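Long-range contacts in regulatory protein SdiA (PDB 4LFU), which senses acyl-homoserine-lactone autoinducers through its N-terminal part and, as a LuxR-type transcription factor, activates transcription of the ftsQAZ cell-division genes: residues D40-V46 and A58-P64; G131-F135 and M154-V158; V82-F88 and V119-L123; E21-Y27 and A164-D170. All blocks are in the same frame, centred on the assembly; numbering follows the deposited sequence.

Contact 1 (D40-V46 and A58-P64)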
# COMPACT_ATOMS: atom_id res chain seq x y z
N ASP A 40 19.09 6.73 20.57
CA ASP A 40 18.86 7.95 21.33
C ASP A 40 17.57 8.62 20.88
O ASP A 40 16.81 9.13 21.70
CB ASP A 40 20.03 8.92 21.12
CG ASP A 40 21.32 8.39 21.70
OD1 ASP A 40 21.29 7.81 22.80
OD2 ASP A 40 22.36 8.53 21.05
N TYR A 41 17.33 8.60 19.58
CA TYR A 41 16.20 9.32 19.04
C TYR A 41 15.36 8.48 18.09
O TYR A 41 15.83 7.52 17.52
CB TYR A 41 16.68 10.57 18.32
CG TYR A 41 17.51 11.53 19.16
CD1 TYR A 41 16.91 12.38 20.09
CD2 TYR A 41 18.89 11.62 18.99
CE1 TYR A 41 17.67 13.28 20.84
CE2 TYR A 41 19.66 12.52 19.75
CZ TYR A 41 19.04 13.35 20.65
OH TYR A 41 19.78 14.23 21.38
N TYR A 42 14.11 8.88 17.93
CA TYR A 42 13.23 8.35 16.90
C TYR A 42 12.56 9.55 16.24
O TYR A 42 12.52 10.65 16.81
CB TYR A 42 12.16 7.43 17.50
CG TYR A 42 11.06 8.19 18.22
CD1 TYR A 42 11.22 8.56 19.56
CD2 TYR A 42 9.86 8.55 17.58
CE1 TYR A 42 10.27 9.28 20.22
CE2 TYR A 42 8.87 9.27 18.25
CZ TYR A 42 9.09 9.62 19.58
OH TYR A 42 8.16 10.33 20.31
N SER A 43 12.07 9.34 15.02
CA SER A 43 11.15 10.25 14.38
C SER A 43 10.13 9.43 13.59
O SER A 43 10.47 8.45 12.96
CB SER A 43 11.89 11.26 13.49
OG SER A 43 12.48 10.63 12.37
N LEU A 44 8.87 9.84 13.64
CA LEU A 44 7.83 9.17 12.88
C LEU A 44 7.31 10.23 11.91
O LEU A 44 6.75 11.23 12.36
CB LEU A 44 6.74 8.66 13.82
CG LEU A 44 6.08 7.28 13.65
CD1 LEU A 44 4.54 7.37 13.97
CD2 LEU A 44 6.31 6.60 12.28
N CYS A 45 7.56 10.03 10.61
CA CYS A 45 7.16 10.95 9.51
C CYS A 45 6.23 10.27 8.53
O CYS A 45 6.46 9.14 8.13
CB CYS A 45 8.35 11.44 8.69
SG CYS A 45 9.63 12.26 9.62
N VAL A 46 5.21 11.01 8.10
CA VAL A 46 4.17 10.48 7.22
C VAL A 46 4.03 11.42 6.05
O VAL A 46 3.64 12.58 6.25
CB VAL A 46 2.81 10.30 8.01
CG1 VAL A 46 1.72 9.75 7.11
CG2 VAL A 46 3.00 9.38 9.23
N ALA A 58 3.79 15.00 7.85
CA ALA A 58 3.49 15.22 9.24
C ALA A 58 4.44 14.34 10.04
O ALA A 58 4.81 13.27 9.59
CB ALA A 58 2.05 14.90 9.52
N PHE A 59 4.88 14.82 11.19
CA PHE A 59 5.90 14.12 11.97
C PHE A 59 5.70 14.18 13.48
O PHE A 59 4.96 14.99 14.00
CB PHE A 59 7.30 14.64 11.61
CG PHE A 59 7.54 16.05 12.03
CD1 PHE A 59 7.08 17.11 11.24
CD2 PHE A 59 8.24 16.34 13.20
CE1 PHE A 59 7.30 18.42 11.64
CE2 PHE A 59 8.48 17.65 13.59
CZ PHE A 59 8.02 18.69 12.82
N TYR A 60 6.39 13.28 14.18
CA TYR A 60 6.52 13.35 15.62
C TYR A 60 7.85 12.75 16.01
O TYR A 60 8.20 11.62 15.62
CB TYR A 60 5.39 12.60 16.32
CG TYR A 60 5.13 13.09 17.72
CD1 TYR A 60 4.21 14.12 17.96
CD2 TYR A 60 5.81 12.55 18.81
CE1 TYR A 60 3.97 14.58 19.24
CE2 TYR A 60 5.58 12.99 20.10
CZ TYR A 60 4.66 14.00 20.31
OH TYR A 60 4.44 14.46 21.60
N THR A 61 8.58 13.49 16.82
CA THR A 61 9.95 13.12 17.10
C THR A 61 10.31 13.49 18.53
O THR A 61 9.63 14.34 19.14
CB THR A 61 10.90 13.77 16.03
OG1 THR A 61 12.22 13.24 16.18
CG2 THR A 61 10.96 15.26 16.16
N ASN A 62 11.34 12.86 19.09
CA ASN A 62 11.95 13.37 20.33
C ASN A 62 13.32 14.08 20.12
O ASN A 62 14.04 14.33 21.07
CB ASN A 62 12.05 12.30 21.41
CG ASN A 62 13.02 11.19 21.05
OD1 ASN A 62 13.39 10.38 21.90
ND2 ASN A 62 13.43 11.14 19.80
N TYR A 63 13.64 14.39 18.87
CA TYR A 63 14.79 15.23 18.57
C TYR A 63 14.63 16.59 19.24
O TYR A 63 13.50 17.11 19.36
CB TYR A 63 14.91 15.46 17.08
CG TYR A 63 15.54 14.34 16.29
CD1 TYR A 63 14.84 13.74 15.23
CD2 TYR A 63 16.83 13.89 16.56
CE1 TYR A 63 15.41 12.72 14.47
CE2 TYR A 63 17.41 12.88 15.82
CZ TYR A 63 16.68 12.29 14.78
OH TYR A 63 17.23 11.28 14.04
N PRO A 64 15.77 17.19 19.68
CA PRO A 64 15.64 18.52 20.29
C PRO A 64 14.93 19.46 19.31
O PRO A 64 15.11 19.35 18.08
CB PRO A 64 17.10 18.95 20.52
CG PRO A 64 17.87 17.65 20.61
CD PRO A 64 17.16 16.71 19.63
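Y41 opens the antiparallel hairpin of strands 41-47 and 57-61, at the edge of the five-stranded sheet of the autoinducer-binding domain. Its CB and CG lie against the Y63 ring (CB to Y63 CE2 3.5 Å). The two planes are 29° apart and offset with little overlap; CE1 meets P64 CD. Y63 OH is hydrogen-bonded to S136 OG. In Y42, chi1 of 75° sets CG between the backbone N and carbonyl carbon, and the ring packs against N62, with N62 N over one face. Its OH lies at the edge of the Y60 ring, near that ring's plane (Y42 OH to Y60 CD2 3.6 Å). S43 and T61 form a non-hydrogen-bonded antiparallel pair, S43 CB near T61 CB. L44 and Y60 form a hydrogen-bonded pair, L44 N to Y60 O being 2.7 Å. C45 returns to the face shared with S43, F59 and T61, where its SG touches F59 CB at 3.9 Å. Helix 65-73 packs on that face at F59 and T61, through V68 and Q72. V46 closes the ladder with A58: V46 N meets A58 O almost in line with the carbonyl, at 2.7 Å, and A58 N bonds to V46 O at 2.9 Å.

Contact 2 (G131-F135 and M154-V158)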
# COMPACT_ATOMS: atom_id res chain seq x y z
N GLY A 131 4.58 5.99 5.71
CA GLY A 131 5.09 6.18 7.05
C GLY A 131 6.52 5.73 7.14
O GLY A 131 6.89 4.68 6.58
N PHE A 132 7.33 6.54 7.81
CA PHE A 132 8.76 6.27 8.01
C PHE A 132 9.09 6.31 9.50
O PHE A 132 8.84 7.31 10.17
CB PHE A 132 9.60 7.32 7.28
CG PHE A 132 9.42 7.34 5.78
CD1 PHE A 132 10.29 6.64 4.96
CD2 PHE A 132 8.37 8.06 5.19
CE1 PHE A 132 10.11 6.63 3.59
CE2 PHE A 132 8.20 8.09 3.80
CZ PHE A 132 9.06 7.38 3.01
N LEU A 133 9.66 5.24 10.02
CA LEU A 133 10.14 5.24 11.40
C LEU A 133 11.67 5.19 11.42
O LEU A 133 12.26 4.23 10.94
CB LEU A 133 9.55 4.05 12.18
CG LEU A 133 10.05 3.88 13.63
CD1 LEU A 133 9.61 5.04 14.52
CD2 LEU A 133 9.56 2.55 14.16
N SER A 134 12.30 6.22 11.96
CA SER A 134 13.76 6.31 12.05
C SER A 134 14.20 6.21 13.48
O SER A 134 13.56 6.77 14.35
CB SER A 134 14.23 7.64 11.53
OG SER A 134 14.20 7.66 10.13
N PHE A 135 15.27 5.47 13.73
CA PHE A 135 15.99 5.52 15.01
C PHE A 135 17.38 6.08 14.75
O PHE A 135 17.99 5.80 13.73
CB PHE A 135 16.15 4.13 15.63
CG PHE A 135 14.86 3.50 16.10
CD1 PHE A 135 13.78 4.27 16.52
CD2 PHE A 135 14.74 2.11 16.16
CE1 PHE A 135 12.60 3.68 16.96
CE2 PHE A 135 13.56 1.52 16.62
CZ PHE A 135 12.50 2.31 17.02
N MET A 154 11.48 -3.63 13.70
CA MET A 154 11.06 -2.34 13.20
C MET A 154 9.92 -2.48 12.19
O MET A 154 9.15 -1.54 11.98
CB MET A 154 12.24 -1.59 12.59
CG MET A 154 13.27 -1.06 13.62
SD MET A 154 14.48 -0.10 12.67
CE MET A 154 13.53 1.43 12.52
N GLN A 155 9.82 -3.65 11.56
CA GLN A 155 8.70 -3.94 10.67
C GLN A 155 7.41 -3.82 11.43
O GLN A 155 6.49 -3.16 10.95
CB GLN A 155 8.79 -5.32 10.05
CG GLN A 155 9.34 -5.35 8.67
CD GLN A 155 9.39 -6.76 8.12
OE1 GLN A 155 8.36 -7.44 8.05
NE2 GLN A 155 10.59 -7.21 7.74
N LEU A 156 7.35 -4.46 12.60
CA LEU A 156 6.17 -4.42 13.49
C LEU A 156 5.91 -3.04 14.09
O LEU A 156 4.76 -2.58 14.10
CB LEU A 156 6.27 -5.50 14.59
CG LEU A 156 5.15 -5.76 15.61
CD1 LEU A 156 5.37 -7.11 16.31
CD2 LEU A 156 5.01 -4.63 16.68
N LEU A 157 6.97 -2.39 14.58
CA LEU A 157 6.87 -1.06 15.23
C LEU A 157 6.32 0.01 14.35
O LEU A 157 5.50 0.80 14.79
CB LEU A 157 8.23 -0.60 15.78
CG LEU A 157 8.75 -1.41 16.96
CD1 LEU A 157 10.21 -1.03 17.27
CD2 LEU A 157 7.88 -1.21 18.17
N VAL A 158 6.77 0.06 13.10
CA VAL A 158 6.26 1.06 12.16
C VAL A 158 4.80 0.78 11.81
O VAL A 158 4.01 1.72 11.71
CB VAL A 158 7.17 1.28 10.90
CG1 VAL A 158 7.21 0.07 9.99
CG2 VAL A 158 6.75 2.52 10.10
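L133 and F135 pack against M154, L157 and V158 in a buried contact between a sheet and a helix, carried by apolar side chains. Strand 130-137, the middle strand of the antiparallel sheet in the autoinducer-binding domain, carries on this face the helix 147-167, in the layered alpha-beta-alpha build of LuxR-type receptors. The axes of the two short segments come within 9.0 Å at an angle of 126°, so the helix runs askew over the strand. L133 and F135 turn their side chains to the helix, with G131 in the same alternation, while F132 and S134 point to the other side of the sheet, where S134 OG is hydrogen-bonded to T120 OG1.

L133 sits in the middle. With CG anti to the backbone N (chi1 176°), the side chain extends to the helix, and CD2 touches L157 CB at 3.8 Å. Lower on the same side chain, CB rests against V158 CG2, also at 3.8 Å. That valine methyl also reaches G131, V158 CG2 lying 4.1 Å from G131 O.

At the other end F135 offers two different surfaces. L157 CD1 comes to its edge, near the ring plane and 4.1 Å from CZ, whereas M154 sets its CE over one face. The methionine chain and the ring run antiparallel alongside each other, making a Met-aromatic contact with SD 5.0 Å from the ring centroid, oblique to the normal. A bend at chi3 (81°) turns the methionine methyl back to the strand, and CE ends 3.9 Å from F135 CD2 and 3.5 Å from L133 O.

Contact 3 (V82-F88 and V119-L123)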
# COMPACT_ATOMS: atom_id res chain seq x y z
N VAL A 82 16.48 9.64 3.50
CA VAL A 82 15.91 8.69 4.45
C VAL A 82 14.37 8.59 4.27
O VAL A 82 13.73 7.67 4.79
CB VAL A 82 16.40 9.12 5.88
CG1 VAL A 82 15.42 8.82 6.97
CG2 VAL A 82 17.80 8.55 6.15
N LEU A 83 13.81 9.53 3.49
CA LEU A 83 12.37 9.65 3.25
C LEU A 83 12.01 9.35 1.79
O LEU A 83 10.96 9.76 1.29
CB LEU A 83 11.91 11.06 3.65
CG LEU A 83 11.38 11.39 5.05
CD1 LEU A 83 11.67 10.36 6.17
CD2 LEU A 83 11.79 12.78 5.48
N ASN A 84 12.92 8.67 1.12
CA ASN A 84 12.77 8.29 -0.24
C ASN A 84 12.71 6.77 -0.30
O ASN A 84 13.72 6.10 -0.08
CB ASN A 84 13.93 8.85 -1.08
CG ASN A 84 13.86 8.45 -2.55
OD1 ASN A 84 12.87 7.87 -3.02
ND2 ASN A 84 14.93 8.73 -3.28
N PRO A 85 11.51 6.22 -0.57
CA PRO A 85 11.27 4.77 -0.65
C PRO A 85 12.13 4.00 -1.69
O PRO A 85 12.42 2.83 -1.50
CB PRO A 85 9.77 4.69 -0.98
CG PRO A 85 9.43 5.99 -1.55
CD PRO A 85 10.28 6.98 -0.83
N GLU A 86 12.55 4.68 -2.76
CA GLU A 86 13.46 4.10 -3.76
C GLU A 86 14.79 3.63 -3.19
O GLU A 86 15.47 2.81 -3.80
CB GLU A 86 13.69 5.08 -4.92
CG GLU A 86 12.50 5.18 -5.92
CD GLU A 86 12.04 6.63 -6.15
OE1 GLU A 86 12.44 7.23 -7.19
OE2 GLU A 86 11.29 7.17 -5.29
N ASN A 87 15.20 4.11 -2.03
CA ASN A 87 16.48 3.59 -1.54
C ASN A 87 16.40 2.61 -0.34
O ASN A 87 17.40 2.26 0.28
CB ASN A 87 17.58 4.69 -1.50
CG ASN A 87 17.26 5.79 -0.57
OD1 ASN A 87 16.88 5.53 0.56
ND2 ASN A 87 17.42 7.05 -1.02
N PHE A 88 15.20 2.11 -0.10
CA PHE A 88 14.94 1.08 0.90
C PHE A 88 15.01 -0.31 0.27
O PHE A 88 14.70 -0.50 -0.91
CB PHE A 88 13.55 1.29 1.51
CG PHE A 88 13.49 2.40 2.52
CD1 PHE A 88 13.49 3.73 2.13
CD2 PHE A 88 13.43 2.11 3.86
CE1 PHE A 88 13.43 4.75 3.07
CE2 PHE A 88 13.36 3.12 4.79
CZ PHE A 88 13.37 4.44 4.39
N VAL A 119 18.85 4.17 11.48
CA VAL A 119 18.19 3.18 10.66
C VAL A 119 16.76 3.67 10.36
O VAL A 119 16.15 4.34 11.19
CB VAL A 119 18.21 1.82 11.40
CG1 VAL A 119 17.47 1.91 12.74
CG2 VAL A 119 17.65 0.69 10.53
N THR A 120 16.23 3.37 9.19
CA THR A 120 14.83 3.72 8.92
C THR A 120 14.03 2.50 8.43
O THR A 120 14.53 1.68 7.67
CB THR A 120 14.73 4.91 7.92
OG1 THR A 120 15.58 5.95 8.38
CG2 THR A 120 13.29 5.45 7.81
N GLN A 121 12.81 2.38 8.92
CA GLN A 121 11.87 1.40 8.39
C GLN A 121 10.67 2.13 7.80
O GLN A 121 10.21 3.09 8.37
CB GLN A 121 11.41 0.44 9.48
CG GLN A 121 10.56 -0.70 8.93
CD GLN A 121 11.37 -1.87 8.43
OE1 GLN A 121 12.53 -2.05 8.81
NE2 GLN A 121 10.76 -2.68 7.58
N TYR A 122 10.17 1.67 6.66
CA TYR A 122 8.96 2.29 6.10
C TYR A 122 7.84 1.33 5.69
O TYR A 122 8.06 0.12 5.45
CB TYR A 122 9.30 3.28 4.99
CG TYR A 122 9.09 2.78 3.59
CD1 TYR A 122 7.97 3.18 2.84
CD2 TYR A 122 10.01 1.95 3.00
CE1 TYR A 122 7.77 2.69 1.53
CE2 TYR A 122 9.83 1.46 1.74
CZ TYR A 122 8.72 1.83 1.00
OH TYR A 122 8.63 1.34 -0.28
N LEU A 123 6.62 1.89 5.64
CA LEU A 123 5.42 1.21 5.23
C LEU A 123 4.45 2.15 4.52
O LEU A 123 4.21 3.29 4.97
CB LEU A 123 4.69 0.63 6.45
CG LEU A 123 3.48 -0.25 6.10
CD1 LEU A 123 3.94 -1.50 5.37
CD2 LEU A 123 2.64 -0.62 7.31
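F88 reaches from its loop to strand 117-124 and touches it from CB to CZ, mainly along the CD2-CE2 side. CB starts the contact, 3.7 Å from Y122 CE2. CG follows, with Y122 CD2 at 3.5 Å, and CD2 of the phenylalanine keeps the same distance from that tyrosine carbon. Farther out the ring passes from Y122 to T120: CE2 approaches T120 O at 3.4 Å, the carbonyl oxygen lying at the ring edge, near its plane. At the tip, F88 CZ meets T120 CG2 at 3.6 Å, likewise at the edge. The first torsion (chi1 -78°) puts CG anti to the carbonyl carbon, and the ring projects toward the strand, between Y122 and T120.

The F88-Y122 pair is an edge-to-face stack: the tyrosine presents its edge to the phenylalanine face, with planes 61° apart and centroids 4.8 Å apart. It pins the loop between helix 65-73 and strand 92-94 to the face of the autoinducer-binding domain's sheet turned away from helix 147-167. V82 in this loop lies next to a bound tetraethylene glycol, probably from the crystallisation liquor.

The opposite end of Y122 is met by P85, whose CA lies over one ring face while CB comes within 3.6 Å of OH. At the T120 end, V82 CG1 lies 3.2 Å from T120 OG1; that hydroxyl has its polar partners in W95 NE1 and S134 OG.

Contact 4 (E21-Y27 and A164-D170)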
# COMPACT_ATOMS: atom_id res chain seq x y z
N GLU A 21 -4.78 3.89 24.00
CA GLU A 21 -5.97 4.75 23.95
C GLU A 21 -5.66 6.19 23.53
O GLU A 21 -6.58 6.96 23.22
CB GLU A 21 -6.67 4.78 25.31
CG GLU A 21 -7.52 3.56 25.64
CD GLU A 21 -8.25 3.69 26.99
OE1 GLU A 21 -8.89 4.75 27.23
OE2 GLU A 21 -8.18 2.73 27.82
N THR A 22 -4.38 6.55 23.53
CA THR A 22 -3.94 7.88 23.10
C THR A 22 -2.69 7.86 22.19
O THR A 22 -1.93 6.89 22.18
CB THR A 22 -3.67 8.84 24.31
OG1 THR A 22 -2.74 8.22 25.21
CG2 THR A 22 -4.98 9.17 25.05
N ALA A 23 -2.52 8.94 21.43
CA ALA A 23 -1.29 9.20 20.68
C ALA A 23 -0.01 9.14 21.54
O ALA A 23 0.95 8.48 21.15
CB ALA A 23 -1.41 10.53 19.96
N GLU A 24 -0.00 9.81 22.70
CA GLU A 24 1.17 9.82 23.59
C GLU A 24 1.62 8.43 24.05
O GLU A 24 2.81 8.20 24.22
CB GLU A 24 0.99 10.80 24.78
CG GLU A 24 1.80 10.48 26.10
CD GLU A 24 3.35 10.65 26.03
OE1 GLU A 24 3.91 11.04 24.97
OE2 GLU A 24 4.02 10.37 27.06
N GLU A 25 0.67 7.51 24.23
CA GLU A 25 0.99 6.13 24.59
C GLU A 25 1.73 5.43 23.46
O GLU A 25 2.59 4.58 23.70
CB GLU A 25 -0.27 5.32 24.89
CG GLU A 25 -0.96 5.56 26.23
CD GLU A 25 -2.25 4.72 26.34
OE1 GLU A 25 -2.16 3.48 26.53
OE2 GLU A 25 -3.35 5.28 26.19
N VAL A 26 1.34 5.75 22.22
CA VAL A 26 2.01 5.23 21.02
C VAL A 26 3.44 5.78 20.94
O VAL A 26 4.41 5.02 20.80
CB VAL A 26 1.21 5.57 19.71
CG1 VAL A 26 1.93 5.10 18.50
CG2 VAL A 26 -0.20 4.98 19.74
N TYR A 27 3.57 7.11 21.05
CA TYR A 27 4.88 7.77 20.99
C TYR A 27 5.81 7.35 22.12
O TYR A 27 6.99 7.08 21.89
CB TYR A 27 4.75 9.28 20.92
CG TYR A 27 3.99 9.75 19.72
CD1 TYR A 27 4.32 9.28 18.44
CD2 TYR A 27 2.97 10.66 19.84
CE1 TYR A 27 3.61 9.72 17.31
CE2 TYR A 27 2.26 11.10 18.73
CZ TYR A 27 2.58 10.62 17.48
OH TYR A 27 1.87 11.07 16.37
N ALA A 164 -2.31 1.88 15.06
CA ALA A 164 -2.88 2.49 16.27
C ALA A 164 -3.27 3.94 16.03
O ALA A 164 -4.39 4.34 16.32
CB ALA A 164 -1.92 2.38 17.45
N LEU A 165 -2.36 4.74 15.49
CA LEU A 165 -2.67 6.16 15.24
C LEU A 165 -3.79 6.38 14.21
O LEU A 165 -4.48 7.38 14.27
CB LEU A 165 -1.40 6.94 14.84
CG LEU A 165 -0.32 7.09 15.93
CD1 LEU A 165 1.05 7.32 15.31
CD2 LEU A 165 -0.66 8.21 16.89
N MET A 166 -3.94 5.45 13.26
CA MET A 166 -5.06 5.48 12.33
C MET A 166 -6.37 5.18 13.04
O MET A 166 -7.35 5.89 12.83
CB MET A 166 -4.85 4.51 11.16
CG MET A 166 -4.12 5.15 9.97
SD MET A 166 -4.02 4.06 8.53
CE MET A 166 -5.51 4.51 7.63
N ARG A 167 -6.37 4.15 13.89
CA ARG A 167 -7.51 3.81 14.75
C ARG A 167 -7.93 4.96 15.65
O ARG A 167 -9.12 5.19 15.83
CB ARG A 167 -7.19 2.56 15.60
CG ARG A 167 -8.13 2.37 16.79
CD ARG A 167 -7.95 0.99 17.43
NE ARG A 167 -6.65 0.81 18.07
CZ ARG A 167 -6.28 1.38 19.22
NH1 ARG A 167 -7.12 2.18 19.86
NH2 ARG A 167 -5.07 1.16 19.72
N LEU A 168 -6.95 5.70 16.18
CA LEU A 168 -7.16 6.85 17.06
C LEU A 168 -7.42 8.13 16.27
O LEU A 168 -7.36 9.23 16.83
CB LEU A 168 -5.97 7.04 18.00
CG LEU A 168 -5.62 5.87 18.93
CD1 LEU A 168 -4.31 6.06 19.68
CD2 LEU A 168 -6.73 5.65 19.93
N ASN A 169 -7.69 7.99 14.97
CA ASN A 169 -8.00 9.12 14.09
C ASN A 169 -7.01 10.31 14.16
O ASN A 169 -7.40 11.48 13.98
CB ASN A 169 -9.45 9.59 14.30
CG ASN A 169 -10.02 10.29 13.07
OD1 ASN A 169 -10.05 9.72 11.97
ND2 ASN A 169 -10.48 11.53 13.25
N ASP A 170 -5.73 10.00 14.39
CA ASP A 170 -4.67 11.01 14.51
C ASP A 170 -4.31 11.77 13.22
O ASP A 170 -4.28 11.19 12.13
CB ASP A 170 -3.43 10.42 15.15
CG ASP A 170 -2.61 11.47 15.87
OD1 ASP A 170 -1.79 12.16 15.21
OD2 ASP A 170 -2.80 11.64 17.09
O HOH W 1 0.66 13.19 16.44
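V26 and L165 meet obliquely at the centre of a helix-to-helix contact in the autoinducer-binding domain, where the start of helix 23-36 lies beside the end of helix 147-167. The second helix finishes in a Schellman motif, with D170 N bonded to L165 O and N169 N to M166 O, N169 taking the positive phi of the C-prime position.

V26 spreads its two methyls over different residues. CG1, anti to the backbone N (chi1 177°), lies 4.0 Å from L165 CG, while CG2 faces A164 CB at 3.9 Å. L165 in turn pushes its branched end between three neighbours of the first helix. CD2 lies 3.9 Å from A23 CB and borders Y27 OH, and CD1 touches Y27 CE1. The leucine stands nearly perpendicular to the tyrosine side chain, its methyls resting along the hydroxyl end of the ring. The same leucine reaches the sheet at L44, and Y27 stacks its ring on Y60, so this end of the helix pair sits over the hairpin.

L168, just past the helix, lies across the start of helix 23-36 with its two methyls on the backbone: CD2 is 3.5 Å from E21 O and CD1 the same distance from T22 C. T22 is the N-cap there, and the backbone N of E21 bonds to E25 OE2.

D170 turns its carboxylate back to the first helix. OD1 accepts from I172 N and from a water at 2.9 Å; that water lies implausibly close to Y27 OH, so a bridge between the two is doubtful. D170 OD2 lies against A23 CB at 3.4 Å.

Overall arrangement
From the N terminus, 21-27 opens contact 4, the widest closure, which waits for 164-170 and holds the other three within its span. Contact 1 comes first inside it, a short hairpin closure between 40-46 and 58-64. Contact 3 then joins the 82-88 loop to 119-123, and contact 2 follows with 131-135 and 154-158; these three run in series and none cross. Strands 41-47, 130-137 and 117-124 are neighbours in one sheet, and contact 2, in between, touches contacts 1 and 3 through the backbones of C45 and F132 and of Q121 and L133. Contacts 2 and 4 share helix 147-167, and Y27 and L165 bring contact 4 down onto the hairpin of contact 1.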